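Local coordinates for putative membrane protein (Corynebacterium diphtheriae NCTC 13129, PDB 3C8I), which is of unknown function but belongs to the DUF3239 family of putative membrane proteins, of which this is the C-terminal fragment, at residues Y14-A19 against P72-V76; A19-N25 against R65-I71. All blocks are in the same frame, centred on the assembly; numbering follows the deposited sequence.

Contact 1. Residues Y14-A19 against P72-V76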
loop_
_atom_site.group_PDB
_atom_site.type_symbol
_atom_site.label_atom_id
_atom_site.label_comp_id
_atom_site.label_asym_id
_atom_site.label_seq_id
_atom_site.Cartn_x
_atom_site.Cartn_y
_atom_site.Cartn_z
ATOM N N TYR B 14 21.025 2.196 -6.671
ATOM C CA TYR B 14 20.358 1.990 -5.377
ATOM C C TYR B 14 21.329 2.458 -4.306
ATOM O O TYR B 14 21.946 1.646 -3.607
ATOM C CB TYR B 14 19.997 0.508 -5.169
ATOM C CG TYR B 14 18.717 0.055 -5.852
ATOM C CD1 TYR B 14 18.745 -0.746 -7.003
ATOM C CD2 TYR B 14 17.467 0.403 -5.327
ATOM C CE1 TYR B 14 17.552 -1.163 -7.621
ATOM C CE2 TYR B 14 16.280 -0.014 -5.935
ATOM C CZ TYR B 14 16.328 -0.791 -7.076
ATOM O OH TYR B 14 15.146 -1.190 -7.663
ATOM N N ASP B 15 21.497 3.771 -4.180
ATOM C CA ASP B 15 22.615 4.272 -3.366
ATOM C C ASP B 15 22.326 4.442 -1.883
ATOM O O ASP B 15 21.183 4.431 -1.453
ATOM C CB ASP B 15 23.208 5.544 -3.959
ATOM C CG ASP B 15 24.644 5.351 -4.347
ATOM O OD1 ASP B 15 25.403 4.863 -3.468
ATOM O OD2 ASP B 15 25.010 5.665 -5.509
ATOM N N LEU B 16 23.393 4.558 -1.109
ATOM C CA LEU B 16 23.285 4.507 0.327
ATOM C C LEU B 16 22.753 5.819 0.851
ATOM O O LEU B 16 23.211 6.879 0.450
ATOM C CB LEU B 16 24.644 4.223 0.958
ATOM C CG LEU B 16 25.118 2.777 0.823
ATOM C CD1 LEU B 16 26.579 2.678 1.287
ATOM C CD2 LEU B 16 24.176 1.821 1.599
ATOM N N VAL B 17 21.813 5.730 1.782
ATOM C CA VAL B 17 21.339 6.876 2.518
ATOM C C VAL B 17 21.486 6.581 4.010
ATOM O O VAL B 17 21.340 5.438 4.442
ATOM C CB VAL B 17 19.862 7.251 2.136
ATOM C CG1 VAL B 17 19.761 7.569 0.642
ATOM C CG2 VAL B 17 18.854 6.148 2.507
ATOM N N PRO B 18 21.767 7.609 4.806
ATOM C CA PRO B 18 21.702 7.380 6.247
ATOM C C PRO B 18 20.254 7.281 6.735
ATOM O O PRO B 18 19.376 7.999 6.232
ATOM C CB PRO B 18 22.366 8.617 6.828
ATOM C CG PRO B 18 22.139 9.665 5.820
ATOM C CD PRO B 18 22.131 9.003 4.489
ATOM N N ALA B 19 20.027 6.388 7.688
ATOM C CA ALA B 19 18.773 6.338 8.434
ATOM C C ALA B 19 19.085 6.162 9.928
ATOM O O ALA B 19 20.202 5.757 10.301
ATOM C CB ALA B 19 17.843 5.211 7.895
ATOM N N PRO B 72 22.267 2.113 8.325
ATOM C CA PRO B 72 22.551 2.329 6.911
ATOM C C PRO B 72 21.405 1.795 6.036
ATOM O O PRO B 72 20.916 0.698 6.275
ATOM C CB PRO B 72 23.829 1.523 6.682
ATOM C CG PRO B 72 24.350 1.243 8.010
ATOM C CD PRO B 72 23.238 1.218 8.954
ATOM N N ALA B 73 21.006 2.554 5.020
ATOM C CA ALA B 73 19.794 2.286 4.269
ATOM C C ALA B 73 20.012 2.567 2.786
ATOM O O ALA B 73 21.068 3.107 2.383
ATOM C CB ALA B 73 18.615 3.146 4.827
ATOM N N VAL B 74 19.053 2.155 1.974
ATOM C CA VAL B 74 18.963 2.608 0.593
ATOM C C VAL B 74 17.533 3.035 0.279
ATOM O O VAL B 74 16.575 2.548 0.900
ATOM C CB VAL B 74 19.462 1.561 -0.469
ATOM C CG1 VAL B 74 20.881 1.066 -0.138
ATOM C CG2 VAL B 74 18.465 0.408 -0.657
ATOM N N ALA B 75 17.401 3.962 -0.668
ATOM C CA ALA B 75 16.101 4.410 -1.141
ATOM C C ALA B 75 15.682 3.413 -2.191
ATOM O O ALA B 75 16.246 3.381 -3.311
ATOM C CB ALA B 75 16.170 5.820 -1.711
ATOM N N VAL B 76 14.721 2.569 -1.832
ATOM C CA VAL B 76 14.409 1.406 -2.656
ATOM C C VAL B 76 13.429 1.754 -3.763
ATOM O O VAL B 76 13.579 1.250 -4.888
ATOM C CB VAL B 76 13.992 0.174 -1.812
ATOM C CG1 VAL B 76 12.618 0.333 -1.225
ATOM C CG2 VAL B 76 14.097 -1.120 -2.649
#
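Val17 and Ala73 face each other as an antiparallel hydrogen-bonded pair, where strand 16-24 runs alongside strand 70-80. Two backbone bonds close the pair. From Val17 N to Ala73 O the distance is 2.8 Å and the bond is straight at its hydrogen (168°). The return bond, Ala73 N to Val17 O at 3.0 Å, is bent at the hydrogen (139°). The short strand axes meet at 122°, far from a flat antiparallel pairing, and approach to 4.4 Å. Beyond Val17 the ladder gives way to softer contacts: Leu16 CA sits 3.3 Å from Ala73 O in a CA-H...O contact, and Val74 CA makes another to Asp15 O.

Val17 and Ala73 put their side chains on one face of the sheet. Val17 CG2, set between its own backbone N and carbonyl carbon, rests against Ala73 CB, and Ala19 CB meets that same methyl from further along, at 3.8 Å. The Leu16 side chain crosses that of Val74, CD2 reaching Val74 CG1 at 3.8 Å. At the far end the Tyr14 ring swings over to strand 70-80 and presents its edge to the backbone, with CE2 3.2 Å from Val76 O and, less closely, against Val76 CG2.

Strand 16-24 lies between 70-80 and 29-36 in the antiparallel sheet, and Pro18 bonds through its backbone to Leu34. On the other side of 70-80, Val74 pairs with Met94 of strand 88-95. Helix 103-112 packs over Leu16 and Pro72 through Ala109, while Met94 of a second subunit packs on Tyr14 and Val76.

Contact 2. Residues A19-N25 against R65-I71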
loop_
_atom_site.group_PDB
_atom_site.type_symbol
_atom_site.label_atom_id
_atom_site.label_comp_id
_atom_site.label_asym_id
_atom_site.label_seq_id
_atom_site.Cartn_x
_atom_site.Cartn_y
_atom_site.Cartn_z
ATOM N N ALA B 19 20.027 6.388 7.688
ATOM C CA ALA B 19 18.773 6.338 8.434
ATOM C C ALA B 19 19.085 6.162 9.928
ATOM O O ALA B 19 20.202 5.757 10.301
ATOM C CB ALA B 19 17.843 5.211 7.895
ATOM N N MET B 20 18.118 6.483 10.773
ATOM C CA MET B 20 18.314 6.501 12.205
ATOM C C MET B 20 16.984 6.257 12.901
ATOM O O MET B 20 15.933 6.729 12.441
ATOM C CB MET B 20 18.872 7.888 12.598
ATOM C CG MET B 20 19.347 8.054 14.059
ATOM S SD MET B 20 20.218 9.655 14.296
ATOM C CE MET B 20 21.515 9.471 13.125
ATOM N N ILE B 21 17.032 5.566 14.038
ATOM C CA ILE B 21 15.829 5.322 14.830
ATOM C C ILE B 21 15.408 6.640 15.470
ATOM O O ILE B 21 16.170 7.251 16.236
ATOM C CB ILE B 21 15.997 4.237 15.909
ATOM C CG1 ILE B 21 16.484 2.908 15.306
ATOM C CG2 ILE B 21 14.674 4.090 16.719
ATOM C CD1 ILE B 21 16.733 1.796 16.360
ATOM N N ALA B 22 14.189 7.065 15.144
ATOM C CA ALA B 22 13.639 8.358 15.587
ATOM C C ALA B 22 12.631 8.182 16.720
ATOM O O ALA B 22 12.369 9.122 17.485
ATOM C CB ALA B 22 12.992 9.085 14.383
ATOM N N GLU B 23 12.064 6.986 16.834
ATOM C CA GLU B 23 11.090 6.687 17.862
ATOM C C GLU B 23 10.969 5.178 18.059
ATOM O O GLU B 23 11.048 4.403 17.095
ATOM C CB GLU B 23 9.735 7.297 17.492
ATOM C CG GLU B 23 8.577 6.786 18.352
ATOM C CD GLU B 23 7.247 7.324 17.914
ATOM O OE1 GLU B 23 6.984 8.498 18.232
ATOM O OE2 GLU B 23 6.476 6.573 17.265
ATOM N N VAL B 24 10.780 4.768 19.315
ATOM C CA VAL B 24 10.664 3.359 19.674
ATOM C C VAL B 24 9.386 3.129 20.473
ATOM O O VAL B 24 9.112 3.850 21.434
ATOM C CB VAL B 24 11.904 2.894 20.472
ATOM C CG1 VAL B 24 11.681 1.510 21.090
ATOM C CG2 VAL B 24 13.147 2.903 19.569
ATOM N N ASN B 25 8.613 2.126 20.060
ATOM C CA ASN B 25 7.300 1.811 20.632
ATOM C C ASN B 25 7.271 0.317 20.980
ATOM O O ASN B 25 8.178 -0.416 20.600
ATOM C CB ASN B 25 6.196 2.170 19.622
ATOM C CG ASN B 25 6.292 3.620 19.129
ATOM O OD1 ASN B 25 6.128 4.548 19.900
ATOM N ND2 ASN B 25 6.563 3.805 17.839
ATOM N N ARG B 65 18.118 -1.011 20.280
ATOM C CA ARG B 65 16.780 -0.557 19.876
ATOM C C ARG B 65 16.441 0.739 20.602
ATOM O O ARG B 65 15.602 0.773 21.520
ATOM C CB ARG B 65 15.740 -1.636 20.156
ATOM C CG ARG B 65 14.404 -1.386 19.487
ATOM C CD ARG B 65 13.514 -2.612 19.574
ATOM N NE ARG B 65 12.214 -2.343 18.975
ATOM C CZ ARG B 65 11.156 -1.852 19.621
ATOM N NH1 ARG B 65 11.193 -1.591 20.917
ATOM N NH2 ARG B 65 10.037 -1.638 18.955
ATOM N N LYS B 66 17.110 1.808 20.172
ATOM C CA LYS B 66 17.105 3.076 20.881
ATOM C C LYS B 66 17.046 4.205 19.899
ATOM O O LYS B 66 17.629 4.116 18.834
ATOM C CB LYS B 66 18.415 3.256 21.665
ATOM C CG LYS B 66 18.543 2.423 22.906
ATOM C CD LYS B 66 19.799 2.836 23.669
ATOM C CE LYS B 66 19.984 2.058 24.961
ATOM N NZ LYS B 66 21.448 1.912 25.293
ATOM N N VAL B 67 16.404 5.291 20.309
ATOM C CA VAL B 67 16.381 6.519 19.530
ATOM C C VAL B 67 17.819 6.972 19.298
ATOM O O VAL B 67 18.612 7.042 20.250
ATOM C CB VAL B 67 15.576 7.615 20.243
ATOM C CG1 VAL B 67 15.681 8.935 19.499
ATOM C CG2 VAL B 67 14.105 7.193 20.395
ATOM N N GLY B 68 18.174 7.207 18.034
ATOM C CA GLY B 68 19.526 7.638 17.659
ATOM C C GLY B 68 20.432 6.575 17.060
ATOM O O GLY B 68 21.461 6.906 16.479
ATOM N N THR B 69 20.068 5.298 17.188
ATOM C CA THR B 69 20.846 4.217 16.572
ATOM C C THR B 69 20.930 4.407 15.075
ATOM O O THR B 69 19.908 4.578 14.406
ATOM C CB THR B 69 20.238 2.813 16.843
ATOM O OG1 THR B 69 20.348 2.494 18.236
ATOM C CG2 THR B 69 20.959 1.753 16.026
ATOM N N ARG B 70 22.143 4.338 14.540
ATOM C CA ARG B 70 22.359 4.475 13.109
ATOM C C ARG B 70 21.997 3.198 12.318
ATOM O O ARG B 70 22.321 2.079 12.733
ATOM C CB ARG B 70 23.805 4.807 12.824
ATOM C CG ARG B 70 24.305 6.104 13.405
ATOM C CD ARG B 70 25.798 6.236 13.032
ATOM N NE ARG B 70 26.278 7.624 13.105
ATOM C CZ ARG B 70 27.391 8.080 12.512
ATOM N NH1 ARG B 70 28.169 7.277 11.776
ATOM N NH2 ARG B 70 27.719 9.361 12.644
ATOM N N ILE B 71 21.327 3.401 11.190
ATOM C CA ILE B 71 20.836 2.338 10.311
ATOM C C ILE B 71 21.206 2.710 8.874
ATOM O O ILE B 71 20.534 3.511 8.256
ATOM C CB ILE B 71 19.280 2.178 10.354
ATOM C CG1 ILE B 71 18.746 1.926 11.770
ATOM C CG2 ILE B 71 18.823 1.043 9.402
ATOM C CD1 ILE B 71 19.261 0.656 12.417
#
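Ile21 fits its side chain into the bend of a type II beta turn, Lys66 to Thr69, that leads into strand 70-80 of the antiparallel sheet. Its CB lies 3.4 Å from Lys66 O, and with CG1 beside the backbone N (chi1 -56°) the chain carries CD1 on to Thr69 CB, 3.7 Å away, so that Ile21 and Thr69 run alongside each other in the same sense. The main chain of Ile21 grips the turn twice, its N bonding to Thr69 O and its O receiving Gly68 N at 2.7 Å. Thr69 N to Lys66 O closes the turn; at the positive phi of Gly68 (103°) a CB would press on the preceding carbonyl O.

Met20, on the face it shares with Arg70, lays CG on Gly68 O at 3.4 Å, while helix 115-124 backs it through Trp118 and Leu121. Next to the turn, Val67 props its two methyls against the Ala22 carbonyl, where Ala22 and Glu23 both face Val30 in a classic beta bulge. Glu23 OE2 takes Asn25 ND2 and also pairs with Arg132.

Val24 is a bump under the Arg65 guanidinium: Val24 CG1 lies over one face of the group, 3.1 Å from Arg65 NH1. The same group turns its edge to the Asn25 carbonyl, where Arg65 NH2 bonds to Asn25 O at 2.8 Å, with that oxygen 5° out of the guanidinium plane.

In the fold
Contacts 1 and 2 follow one another along strand 16-24, their centres about 15 Å apart. In contact 1 it pairs with strand 70-80; in contact 2 that strand pairing gives way to the turn leading into 70-80. Ala19 is shared by both, and in contact 2 its carbonyl O accepts the bond from Ile71 N. Contact 1 lies nearer the middle of the chain, its centre about 6 Å from the chain centre against about 11 Å for contact 2. Two different copies of the protein adjoin them: contact 1 borders the second subunit, whereas Arg27 of a third subunit forms a salt bridge with Glu23 at the far end of contact 2.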